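Local coordinates for protein putative acetyltransferase (Streptococcus mutans, PDB 3LD2) that binds coenzyme A and, as a member of the GNAT family, probably transfers acyl groups other than amino-acyl groups, at residues 96-101 against 109-114; 113-118 against 129-134; 142-147 against 186-191. One frame throughout, in Å; residues are numbered along the deposited sequence.

Contact 1 of 3, residues 96-101 against 109-114; sequences LDYSSL and HIVTFG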
loop_
_atom_site.group_PDB
_atom_site.type_symbol
_atom_site.label_atom_id
_atom_site.label_comp_id
_atom_site.label_asym_id
_atom_site.label_seq_id
_atom_site.Cartn_x
_atom_site.Cartn_y
_atom_site.Cartn_z
ATOM N N LEU A 96 -5.965 0.783 -1.961
ATOM C CA LEU A 96 -4.963 -0.250 -1.810
ATOM C C LEU A 96 -4.736 -0.911 -3.167
ATOM O O LEU A 96 -5.675 -1.447 -3.770
ATOM C CB LEU A 96 -5.387 -1.287 -0.765
ATOM C CG LEU A 96 -4.345 -2.405 -0.493
ATOM C CD1 LEU A 96 -4.476 -3.057 0.881
ATOM C CD2 LEU A 96 -4.345 -3.497 -1.583
ATOM N N ASP A 97 -3.498 -0.853 -3.658
ATOM C CA ASP A 97 -3.129 -1.565 -4.879
ATOM C C ASP A 97 -2.177 -2.704 -4.543
ATOM O O ASP A 97 -1.363 -2.591 -3.626
ATOM C CB ASP A 97 -2.466 -0.636 -5.878
ATOM C CG ASP A 97 -1.080 -0.222 -5.447
ATOM O OD1 ASP A 97 -0.975 0.452 -4.408
ATOM O OD2 ASP A 97 -0.095 -0.558 -6.139
ATOM N N TYR A 98 -2.294 -3.810 -5.268
ATOM C CA TYR A 98 -1.420 -4.958 -5.037
ATOM C C TYR A 98 -1.012 -5.633 -6.318
ATOM O O TYR A 98 -1.656 -5.493 -7.349
ATOM C CB TYR A 98 -2.043 -5.970 -4.070
ATOM C CG TYR A 98 -3.304 -6.644 -4.539
ATOM C CD1 TYR A 98 -3.248 -7.849 -5.228
ATOM C CD2 TYR A 98 -4.558 -6.097 -4.268
ATOM C CE1 TYR A 98 -4.400 -8.496 -5.652
ATOM C CE2 TYR A 98 -5.726 -6.726 -4.688
ATOM C CZ TYR A 98 -5.643 -7.929 -5.393
ATOM O OH TYR A 98 -6.785 -8.591 -5.827
ATOM N N SER A 99 0.074 -6.370 -6.244
ATOM C CA SER A 99 0.618 -7.016 -7.423
ATOM C C SER A 99 1.686 -8.028 -7.007
ATOM O O SER A 99 2.209 -7.959 -5.883
ATOM C CB SER A 99 1.253 -5.959 -8.305
ATOM O OG SER A 99 2.486 -5.576 -7.722
ATOM N N SER A 100 2.000 -8.964 -7.910
ATOM C CA SER A 100 3.143 -9.877 -7.749
ATOM C C SER A 100 4.472 -9.160 -7.475
ATOM O O SER A 100 4.828 -8.206 -8.160
ATOM C CB SER A 100 3.308 -10.722 -9.011
ATOM O OG SER A 100 2.520 -11.895 -8.913
ATOM N N LEU A 101 5.227 -9.639 -6.504
ATOM C CA LEU A 101 6.496 -8.989 -6.193
ATOM C C LEU A 101 7.548 -9.183 -7.286
ATOM O O LEU A 101 8.328 -8.273 -7.553
ATOM C CB LEU A 101 7.039 -9.446 -4.839
ATOM C CG LEU A 101 8.275 -8.682 -4.358
ATOM C CD1 LEU A 101 8.046 -7.169 -4.420
ATOM C CD2 LEU A 101 8.652 -9.098 -2.948
ATOM N N HIS A 109 5.208 -16.523 -6.008
ATOM C CA HIS A 109 4.325 -16.818 -4.888
ATOM C C HIS A 109 4.288 -15.695 -3.818
ATOM O O HIS A 109 3.705 -15.868 -2.756
ATOM C CB HIS A 109 4.736 -18.152 -4.260
ATOM C CG HIS A 109 6.104 -18.124 -3.664
ATOM N ND1 HIS A 109 7.240 -17.960 -4.426
ATOM C CD2 HIS A 109 6.517 -18.190 -2.377
ATOM C CE1 HIS A 109 8.297 -17.955 -3.636
ATOM N NE2 HIS A 109 7.885 -18.090 -2.387
ATOM N N ILE A 110 4.911 -14.560 -4.111
ATOM C CA ILE A 110 4.965 -13.438 -3.177
ATOM C C ILE A 110 4.175 -12.236 -3.697
ATOM O O ILE A 110 4.514 -11.668 -4.727
ATOM C CB ILE A 110 6.430 -12.988 -2.914
ATOM C CG1 ILE A 110 7.296 -14.191 -2.517
ATOM C CG2 ILE A 110 6.467 -11.901 -1.845
ATOM C CD1 ILE A 110 8.765 -13.869 -2.332
ATOM N N VAL A 111 3.131 -11.837 -2.986
ATOM C CA VAL A 111 2.400 -10.621 -3.363
ATOM C C VAL A 111 2.890 -9.383 -2.570
ATOM O O VAL A 111 3.343 -9.506 -1.423
ATOM C CB VAL A 111 0.856 -10.827 -3.292
ATOM C CG1 VAL A 111 0.377 -11.007 -1.862
ATOM C CG2 VAL A 111 0.127 -9.687 -3.969
ATOM N N THR A 112 2.861 -8.208 -3.197
ATOM C CA THR A 112 3.106 -6.937 -2.477
ATOM C C THR A 112 1.929 -5.914 -2.645
ATOM O O THR A 112 1.033 -6.129 -3.469
ATOM C CB THR A 112 4.495 -6.316 -2.861
ATOM O OG1 THR A 112 4.841 -5.233 -1.968
ATOM C CG2 THR A 112 4.497 -5.824 -4.284
ATOM N N PHE A 113 1.919 -4.829 -1.861
ATOM C CA PHE A 113 0.829 -3.836 -1.923
ATOM C C PHE A 113 1.190 -2.491 -1.328
ATOM O O PHE A 113 2.051 -2.399 -0.467
ATOM C CB PHE A 113 -0.436 -4.348 -1.220
ATOM C CG PHE A 113 -0.306 -4.428 0.272
ATOM C CD1 PHE A 113 -0.739 -3.386 1.077
ATOM C CD2 PHE A 113 0.263 -5.539 0.871
ATOM C CE1 PHE A 113 -0.617 -3.450 2.464
ATOM C CE2 PHE A 113 0.397 -5.621 2.249
ATOM C CZ PHE A 113 -0.045 -4.572 3.051
ATOM N N GLY A 114 0.525 -1.441 -1.798
ATOM C CA GLY A 114 0.588 -0.133 -1.166
ATOM C C GLY A 114 -0.795 0.200 -0.619
ATOM O O GLY A 114 -1.779 -0.450 -0.983
#
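Tyr98 and Phe113 face each other across the antiparallel beta hairpin of strands 92-100 and 110-117 in the GNAT sheet. They form a non-hydrogen-bonded pair with CA atoms 4.0 Å apart, and both side chains leave the same face. This close pairing brings the CB atoms together, Tyr98 CB to Phe113 CB at 3.7 Å. Beyond CB, each CG sits between its own backbone N and carbonyl carbon (chi1 64° for Tyr98, 70° for Phe113), and each ring leads away from the partner strand. The Tyr98 ring passes Val111, whose CG2 lies 4.0 Å from Tyr98 CD1. Leu96 meets the Phe113 ring obliquely, with its CD1 3.8 Å from Phe113 CD1. Helix 126-138 lies over this apolar row, with the Phe134 ring edge-to-face against Tyr98.

The reverse face is more polar, carrying Asp97, Ser99 and Thr112. Ser99 and Thr112 form a hydrogen-bonded pair; Thr112 N to Ser99 O is nearly linear, at 173°, whereas the bond from Asp97 N to Gly114 O is weak. Thr112 CG2 faces strand 92-100, lying 3.5 Å from Ser99 O, while OG1 bonds to the carbonyl O of Leu146 in strand 144-150, the neighbour on the other side. Ser100 OG likewise bonds outside the hairpin, to Tyr142 OH.

Beyond Ser100 the chain turns, and Leu101 N still donates to Ile110 O at 2.8 Å. The Leu101 side chain divides its two methyls between two partners: CD1 lies 3.8 Å from Thr112 CG2, and CD2 lies 3.7 Å from Ile110 CG2.

Contact 2 of 3, residues 113-118 against 129-134; sequences FGIAVA and ALVQIF. With COA (coenzyme A), chain E.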
loop_
_atom_site.group_PDB
_atom_site.type_symbol
_atom_site.label_atom_id
_atom_site.label_comp_id
_atom_site.label_asym_id
_atom_site.label_seq_id
_atom_site.Cartn_x
_atom_site.Cartn_y
_atom_site.Cartn_z
ATOM N N PHE A 113 1.919 -4.829 -1.861
ATOM C CA PHE A 113 0.829 -3.836 -1.923
ATOM C C PHE A 113 1.190 -2.491 -1.328
ATOM O O PHE A 113 2.051 -2.399 -0.467
ATOM C CB PHE A 113 -0.436 -4.348 -1.220
ATOM C CG PHE A 113 -0.306 -4.428 0.272
ATOM C CD1 PHE A 113 -0.739 -3.386 1.077
ATOM C CD2 PHE A 113 0.263 -5.539 0.871
ATOM C CE1 PHE A 113 -0.617 -3.450 2.464
ATOM C CE2 PHE A 113 0.397 -5.621 2.249
ATOM C CZ PHE A 113 -0.045 -4.572 3.051
ATOM N N GLY A 114 0.525 -1.441 -1.798
ATOM C CA GLY A 114 0.588 -0.133 -1.166
ATOM C C GLY A 114 -0.795 0.200 -0.619
ATOM O O GLY A 114 -1.779 -0.450 -0.983
ATOM N N ILE A 115 -0.870 1.189 0.262
ATOM C CA ILE A 115 -2.143 1.632 0.809
ATOM C C ILE A 115 -2.068 3.093 1.268
ATOM O O ILE A 115 -1.058 3.557 1.763
ATOM C CB ILE A 115 -2.612 0.735 1.967
ATOM C CG1 ILE A 115 -4.054 1.088 2.370
ATOM C CG2 ILE A 115 -1.667 0.865 3.131
ATOM C CD1 ILE A 115 -4.607 0.222 3.464
ATOM N N ALA A 116 -3.145 3.829 1.047
ATOM C CA ALA A 116 -3.187 5.222 1.439
ATOM C C ALA A 116 -4.594 5.548 1.908
ATOM O O ALA A 116 -5.573 5.312 1.200
ATOM C CB ALA A 116 -2.744 6.135 0.282
ATOM N N VAL A 117 -4.700 6.019 3.143
ATOM C CA VAL A 117 -5.981 6.442 3.676
ATOM C C VAL A 117 -5.966 7.955 3.844
ATOM O O VAL A 117 -4.934 8.529 4.204
ATOM C CB VAL A 117 -6.274 5.790 4.999
ATOM C CG1 VAL A 117 -7.446 6.487 5.672
ATOM C CG2 VAL A 117 -6.560 4.321 4.792
ATOM N N ALA A 118 -7.091 8.601 3.555
ATOM C CA ALA A 118 -7.150 10.058 3.660
ATOM C C ALA A 118 -6.914 10.501 5.099
ATOM O O ALA A 118 -7.542 9.992 6.031
ATOM C CB ALA A 118 -8.462 10.571 3.160
ATOM N N ALA A 129 -9.797 -2.531 7.062
ATOM C CA ALA A 129 -10.804 -3.157 6.227
ATOM C C ALA A 129 -10.259 -3.389 4.816
ATOM O O ALA A 129 -10.556 -4.401 4.170
ATOM C CB ALA A 129 -12.078 -2.290 6.188
ATOM N N LEU A 130 -9.466 -2.448 4.337
ATOM C CA LEU A 130 -8.810 -2.635 3.056
ATOM C C LEU A 130 -7.903 -3.880 3.122
ATOM O O LEU A 130 -8.031 -4.820 2.327
ATOM C CB LEU A 130 -7.998 -1.392 2.695
ATOM C CG LEU A 130 -8.436 -0.339 1.652
ATOM C CD1 LEU A 130 -9.752 -0.587 0.906
ATOM C CD2 LEU A 130 -8.379 1.084 2.242
ATOM N N VAL A 131 -7.005 -3.885 4.103
ATOM C CA VAL A 131 -6.017 -4.946 4.253
ATOM C C VAL A 131 -6.721 -6.276 4.339
ATOM O O VAL A 131 -6.262 -7.281 3.795
ATOM C CB VAL A 131 -5.115 -4.691 5.491
ATOM C CG1 VAL A 131 -4.403 -5.958 5.939
ATOM C CG2 VAL A 131 -4.126 -3.573 5.180
ATOM N N GLN A 132 -7.868 -6.266 4.997
ATOM C CA GLN A 132 -8.591 -7.497 5.239
ATOM C C GLN A 132 -9.198 -8.085 3.966
ATOM O O GLN A 132 -9.179 -9.299 3.765
ATOM C CB GLN A 132 -9.679 -7.273 6.262
ATOM C CG GLN A 132 -9.624 -8.248 7.379
ATOM C CD GLN A 132 -8.341 -8.112 8.196
ATOM O OE1 GLN A 132 -7.968 -7.005 8.599
ATOM N NE2 GLN A 132 -7.664 -9.238 8.449
ATOM N N ILE A 133 -9.758 -7.256 3.094
ATOM C CA ILE A 133 -10.292 -7.891 1.916
ATOM C C ILE A 133 -9.144 -8.269 0.992
ATOM O O ILE A 133 -9.150 -9.358 0.413
ATOM C CB ILE A 133 -11.555 -7.195 1.259
ATOM C CG1 ILE A 133 -11.177 -6.268 0.129
ATOM C CG2 ILE A 133 -12.445 -6.500 2.314
ATOM C CD1 ILE A 133 -11.018 -4.863 0.640
ATOM N N PHE A 134 -8.129 -7.417 0.909
ATOM C CA PHE A 134 -6.913 -7.783 0.179
ATOM C C PHE A 134 -6.444 -9.187 0.577
ATOM O O PHE A 134 -6.255 -10.050 -0.275
ATOM C CB PHE A 134 -5.794 -6.763 0.422
ATOM C CG PHE A 134 -4.398 -7.301 0.164
ATOM C CD1 PHE A 134 -3.929 -7.490 -1.139
ATOM C CD2 PHE A 134 -3.545 -7.595 1.224
ATOM C CE1 PHE A 134 -2.639 -7.986 -1.389
ATOM C CE2 PHE A 134 -2.245 -8.082 0.991
ATOM C CZ PHE A 134 -1.789 -8.278 -0.321
HETATM N N1A COA E . -0.760 6.134 16.015
HETATM C C2A COA E . -0.774 4.863 16.777
HETATM N N3A COA E . -1.369 3.636 16.142
HETATM C C4A COA E . -1.903 3.710 14.792
HETATM C C5A COA E . -1.868 4.970 14.034
HETATM C C6A COA E . -1.295 6.205 14.654
HETATM N N6A COA E . -1.293 7.425 13.862
HETATM N N7A COA E . -2.462 4.781 12.701
HETATM C C8A COA E . -2.847 3.391 12.639
HETATM N N9A COA E . -2.418 2.717 13.891
HETATM C C1B COA E . -3.006 1.504 14.135
HETATM C C2B COA E . -3.721 1.069 15.400
HETATM O O2B COA E . -3.261 1.264 16.702
HETATM C C3B COA E . -4.871 0.251 15.006
HETATM O O3B COA E . -5.850 -0.187 15.896
HETATM P P3B COA E . -6.860 0.982 16.556
HETATM O O7A COA E . -8.174 0.141 17.094
HETATM O O8A COA E . -6.151 1.762 17.840
HETATM O O9A COA E . -7.218 2.006 15.592
HETATM C C4B COA E . -4.888 0.224 13.491
HETATM O O4B COA E . -3.770 1.038 12.982
HETATM C C5B COA E . -5.937 -0.183 12.515
HETATM O O5B COA E . -6.294 1.170 12.293
HETATM P P1A COA E . -6.920 1.811 10.915
HETATM O O1A COA E . -8.046 2.946 11.337
HETATM O O2A COA E . -7.507 0.726 10.141
HETATM O O3A COA E . -5.730 2.528 10.050
HETATM P P2A COA E . -5.965 3.763 8.999
HETATM O O4A COA E . -5.967 5.189 9.827
HETATM O O5A COA E . -7.210 3.619 8.254
HETATM O O6A COA E . -4.678 3.810 7.979
HETATM C CBP COA E . -2.454 3.846 7.346
HETATM C CCP COA E . -3.434 3.326 8.411
HETATM C CDP COA E . -2.895 3.253 5.981
HETATM C CEP COA E . -0.991 3.471 7.703
HETATM C CAP COA E . -2.608 5.390 7.261
HETATM O OAP COA E . -1.995 6.067 8.324
HETATM C C9P COA E . -1.933 5.894 5.994
HETATM O O9P COA E . -2.622 6.341 5.136
HETATM N N8P COA E . -0.604 6.473 6.101
HETATM C C7P COA E . -0.301 7.425 5.053
HETATM C C6P COA E . 0.913 6.988 4.226
HETATM C C5P COA E . 1.044 5.462 4.196
HETATM O O5P COA E . 0.322 4.835 3.500
HETATM N N4P COA E . 2.100 4.784 4.924
HETATM C C3P COA E . 2.636 3.488 4.461
HETATM C C2P COA E . 1.670 2.640 3.627
HETATM S S1P COA E . 2.413 2.394 1.976
#
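Strand 113-117 and helix 129-134 run at 153° between their N-to-C directions, with axes 10.2 Å apart at closest approach, a spacing filled by side chains from both elements. No hydrogen bond joins the two segments, and the five residues that touch are all buried.

Phe134, with CG opposite its own backbone N (chi1 158°), projects its ring from the helix toward the sheet. Phe113 comes over one face of that ring, displaced toward the rim, with Phe113 CD2 3.6 Å from Phe134 CE2. The ring planes meet at 44° and their centroids are 4.7 Å apart, an oblique pairing. Nearer the start of the helix, Ile115 extends fully, and its CD1 ends 3.8 Å from Leu130 CB and 4.2 Å from Val131 CG2. Leu96 and Ile37, from other strands, also pack on Leu130.

The other branch of Ile115 serves the cofactor: CG2 lies 3.8 Å from C2P of coenzyme A. Two residues on, Val117 N donates a nearly linear hydrogen bond of 2.9 Å to O9P in the pantetheine arm, and the Val117 side chain borders the pyrophosphate oxygens.

Coenzyme A is also bonded by the backbone N atoms of Arg123, Gly125, Gly127 and Arg128, in the loop before helix 126-138 and in its first turn. This strand, loop and helix, opening a beta-alpha-beta unit, form the central part of the coenzyme A site, the pyrophosphate-binding arrangement characteristic of GNAT folds.

Contact 3 of 3, residues 142-147 against 186-191; sequences YQKVLI and IYSYDL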
loop_
_atom_site.group_PDB
_atom_site.type_symbol
_atom_site.label_atom_id
_atom_site.label_comp_id
_atom_site.label_asym_id
_atom_site.label_seq_id
_atom_site.Cartn_x
_atom_site.Cartn_y
_atom_site.Cartn_z
ATOM N N TYR A 142 -1.325 -16.813 -3.434
ATOM C CA TYR A 142 0.061 -16.551 -3.010
ATOM C C TYR A 142 0.387 -17.204 -1.677
ATOM O O TYR A 142 -0.506 -17.604 -0.927
ATOM C CB TYR A 142 0.358 -15.050 -2.887
ATOM C CG TYR A 142 0.263 -14.218 -4.143
ATOM C CD1 TYR A 142 1.367 -14.019 -4.958
ATOM C CD2 TYR A 142 -0.918 -13.599 -4.485
ATOM C CE1 TYR A 142 1.287 -13.236 -6.103
ATOM C CE2 TYR A 142 -1.011 -12.823 -5.630
ATOM C CZ TYR A 142 0.088 -12.635 -6.432
ATOM O OH TYR A 142 -0.031 -11.847 -7.566
ATOM N N GLN A 143 1.676 -17.290 -1.370
ATOM C CA GLN A 143 2.122 -17.931 -0.136
ATOM C C GLN A 143 2.458 -16.877 0.908
ATOM O O GLN A 143 2.264 -17.077 2.109
ATOM C CB GLN A 143 3.375 -18.772 -0.401
ATOM C CG GLN A 143 3.146 -20.020 -1.240
ATOM C CD GLN A 143 2.233 -21.003 -0.548
ATOM O OE1 GLN A 143 1.101 -21.214 -0.985
ATOM N NE2 GLN A 143 2.707 -21.596 0.557
ATOM N N LYS A 144 2.960 -15.744 0.424
ATOM C CA LYS A 144 3.623 -14.784 1.270
ATOM C C LYS A 144 3.407 -13.364 0.782
ATOM O O LYS A 144 3.532 -13.074 -0.416
ATOM C CB LYS A 144 5.122 -15.085 1.288
ATOM C CG LYS A 144 5.925 -14.215 2.209
ATOM C CD LYS A 144 7.368 -14.182 1.783
ATOM C CE LYS A 144 8.257 -13.643 2.893
ATOM N NZ LYS A 144 9.677 -14.003 2.676
ATOM N N VAL A 145 3.077 -12.492 1.732
ATOM C CA VAL A 145 3.048 -11.059 1.497
ATOM C C VAL A 145 4.341 -10.454 2.011
ATOM O O VAL A 145 4.814 -10.790 3.087
ATOM C CB VAL A 145 1.922 -10.356 2.274
ATOM C CG1 VAL A 145 1.808 -8.918 1.813
ATOM C CG2 VAL A 145 0.630 -11.086 2.115
ATOM N N LEU A 146 4.879 -9.521 1.257
ATOM C CA LEU A 146 6.052 -8.826 1.691
ATOM C C LEU A 146 6.016 -7.327 1.306
ATOM O O LEU A 146 5.736 -6.978 0.152
ATOM C CB LEU A 146 7.281 -9.550 1.142
ATOM C CG LEU A 146 8.636 -9.120 1.667
ATOM C CD1 LEU A 146 9.553 -10.293 1.819
ATOM C CD2 LEU A 146 9.216 -8.111 0.697
ATOM N N ILE A 147 6.300 -6.461 2.287
ATOM C CA ILE A 147 6.356 -5.010 2.068
ATOM C C ILE A 147 7.570 -4.330 2.695
ATOM O O ILE A 147 8.180 -4.834 3.643
ATOM C CB ILE A 147 5.114 -4.304 2.624
ATOM C CG1 ILE A 147 4.914 -4.701 4.086
ATOM C CG2 ILE A 147 3.870 -4.631 1.767
ATOM C CD1 ILE A 147 3.644 -4.170 4.695
ATOM N N ILE A 186 11.295 -4.454 6.596
ATOM C CA ILE A 186 10.660 -5.355 5.664
ATOM C C ILE A 186 9.709 -6.202 6.446
ATOM O O ILE A 186 10.143 -6.959 7.313
ATOM C CB ILE A 186 11.700 -6.224 4.948
ATOM C CG1 ILE A 186 12.593 -5.317 4.113
ATOM C CG2 ILE A 186 11.015 -7.276 4.057
ATOM C CD1 ILE A 186 13.577 -6.046 3.271
ATOM N N TYR A 187 8.417 -6.040 6.151
ATOM C CA TYR A 187 7.357 -6.767 6.839
ATOM C C TYR A 187 6.759 -7.867 5.978
ATOM O O TYR A 187 6.605 -7.723 4.765
ATOM C CB TYR A 187 6.252 -5.809 7.297
ATOM C CG TYR A 187 6.586 -5.059 8.565
ATOM C CD1 TYR A 187 6.194 -5.541 9.808
ATOM C CD2 TYR A 187 7.313 -3.876 8.524
ATOM C CE1 TYR A 187 6.512 -4.870 10.963
ATOM C CE2 TYR A 187 7.632 -3.184 9.685
ATOM C CZ TYR A 187 7.237 -3.687 10.891
ATOM O OH TYR A 187 7.541 -2.995 12.033
ATOM N N SER A 188 6.397 -8.978 6.588
ATOM C CA SER A 188 5.847 -10.045 5.783
ATOM C C SER A 188 4.613 -10.613 6.433
ATOM O O SER A 188 4.290 -10.281 7.571
ATOM C CB SER A 188 6.905 -11.122 5.465
ATOM O OG SER A 188 7.353 -11.760 6.636
ATOM N N TYR A 189 3.899 -11.445 5.686
ATOM C CA TYR A 189 2.686 -12.055 6.194
ATOM C C TYR A 189 2.580 -13.448 5.626
ATOM O O TYR A 189 2.702 -13.637 4.414
ATOM C CB TYR A 189 1.462 -11.223 5.785
ATOM C CG TYR A 189 0.202 -11.538 6.564
ATOM C CD1 TYR A 189 -0.305 -10.644 7.504
ATOM C CD2 TYR A 189 -0.484 -12.719 6.353
ATOM C CE1 TYR A 189 -1.450 -10.926 8.218
ATOM C CE2 TYR A 189 -1.632 -13.012 7.058
ATOM C CZ TYR A 189 -2.115 -12.115 7.981
ATOM O OH TYR A 189 -3.263 -12.424 8.673
ATOM N N ASP A 190 2.338 -14.422 6.495
ATOM C CA ASP A 190 2.281 -15.822 6.092
ATOM C C ASP A 190 0.891 -16.166 5.556
ATOM O O ASP A 190 -0.065 -16.276 6.316
ATOM C CB ASP A 190 2.654 -16.723 7.281
ATOM C CG ASP A 190 3.179 -18.104 6.849
ATOM O OD1 ASP A 190 4.256 -18.536 7.340
ATOM O OD2 ASP A 190 2.512 -18.761 6.018
ATOM N N LEU A 191 0.771 -16.294 4.240
ATOM C CA LEU A 191 -0.469 -16.786 3.662
ATOM C C LEU A 191 -0.540 -18.298 3.865
ATOM O O LEU A 191 -1.622 -18.869 3.911
ATOM C CB LEU A 191 -0.588 -16.438 2.181
ATOM C CG LEU A 191 -1.163 -15.076 1.813
ATOM C CD1 LEU A 191 -1.955 -14.447 2.974
ATOM C CD2 LEU A 191 -0.054 -14.180 1.363
#
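With CG1 anti to the backbone N (chi1 -171°), Val145 leaves CG2 anti to the carbonyl carbon, on the side of Leu191. Leu191 in turn places CG opposite its own carbonyl carbon (chi1 -86°), which directs the side chain toward Val145, and its second torsion sets CD2 3.3 Å from Val145 CG2. The two side chains cross at a slant at the end of the strand pairing. Tyr189 stands beside Val145 on the same face, both pointing the same way, with Tyr189 CB 3.6 Å from Val145 CB. The Tyr189 ring then leads away from strand 144-147 and meets Phe165 edge-to-face. Ile147 and Tyr187 continue this face: Ile147 CG1 approaches Tyr187 CB at 3.7 Å, while the Tyr187 side chain also packs on Val157 of helix 154-162 and on Leu167.

The opposite face carries Lys144, Leu146, Ser188 and Asp190. The extended Lys144 chain runs past Ser188, CE lying 3.8 Å from Ser188 CB. Both polar ends converge on one carboxylate of strand 166-177: Lys144 NZ makes a salt bridge to Glu168 OE2, and Ser188 OG bonds to Glu168 OE1. Leu146 CG rests 3.8 Å from Ile186 CG2, providing apolar packing further along this face.

Backbone bonds set the register in reciprocal pairs, Val145 with Tyr189 and Ile147 with Tyr187. The bonds from Val145 N to Tyr189 O and from Ile147 N to Tyr187 O are nearly linear; the return bonds are more bent. At the end, Leu191 N to Gln143 O is weak.

The strands are 165° apart in direction, a regular antiparallel pair. Here the late strand 180-190 inserts between 144-150 and 166-177, giving the 1-2-3-4-5-7-6 strand order of the GNAT sheet.

Contacts 1 and 3 are antiparallel pairings within one sheet, held by backbone hydrogen bonds; contact 2 is wholly buried and packs a helix on that sheet through apolar side chains alone. Contact 3 is the most peripheral, its centre about 13 Å from the chain centre against about 8 Å for contact 1, with two exposed residues and a salt bridge to Glu168. Contacts 1 and 2 share Phe113, Gly114 and strand 110-117, and Val111 CG1 lies 3.8 Å from Phe134 CZ. Contact 3 adjoins the same strand from its other side: Val111 N lies 2.9 Å from Lys144 O, a probable hydrogen bond. Phe113 CE2 also touches Val145 CG1 at 3.6 Å. Of the three, only contact 2 includes residues of the coenzyme A pocket.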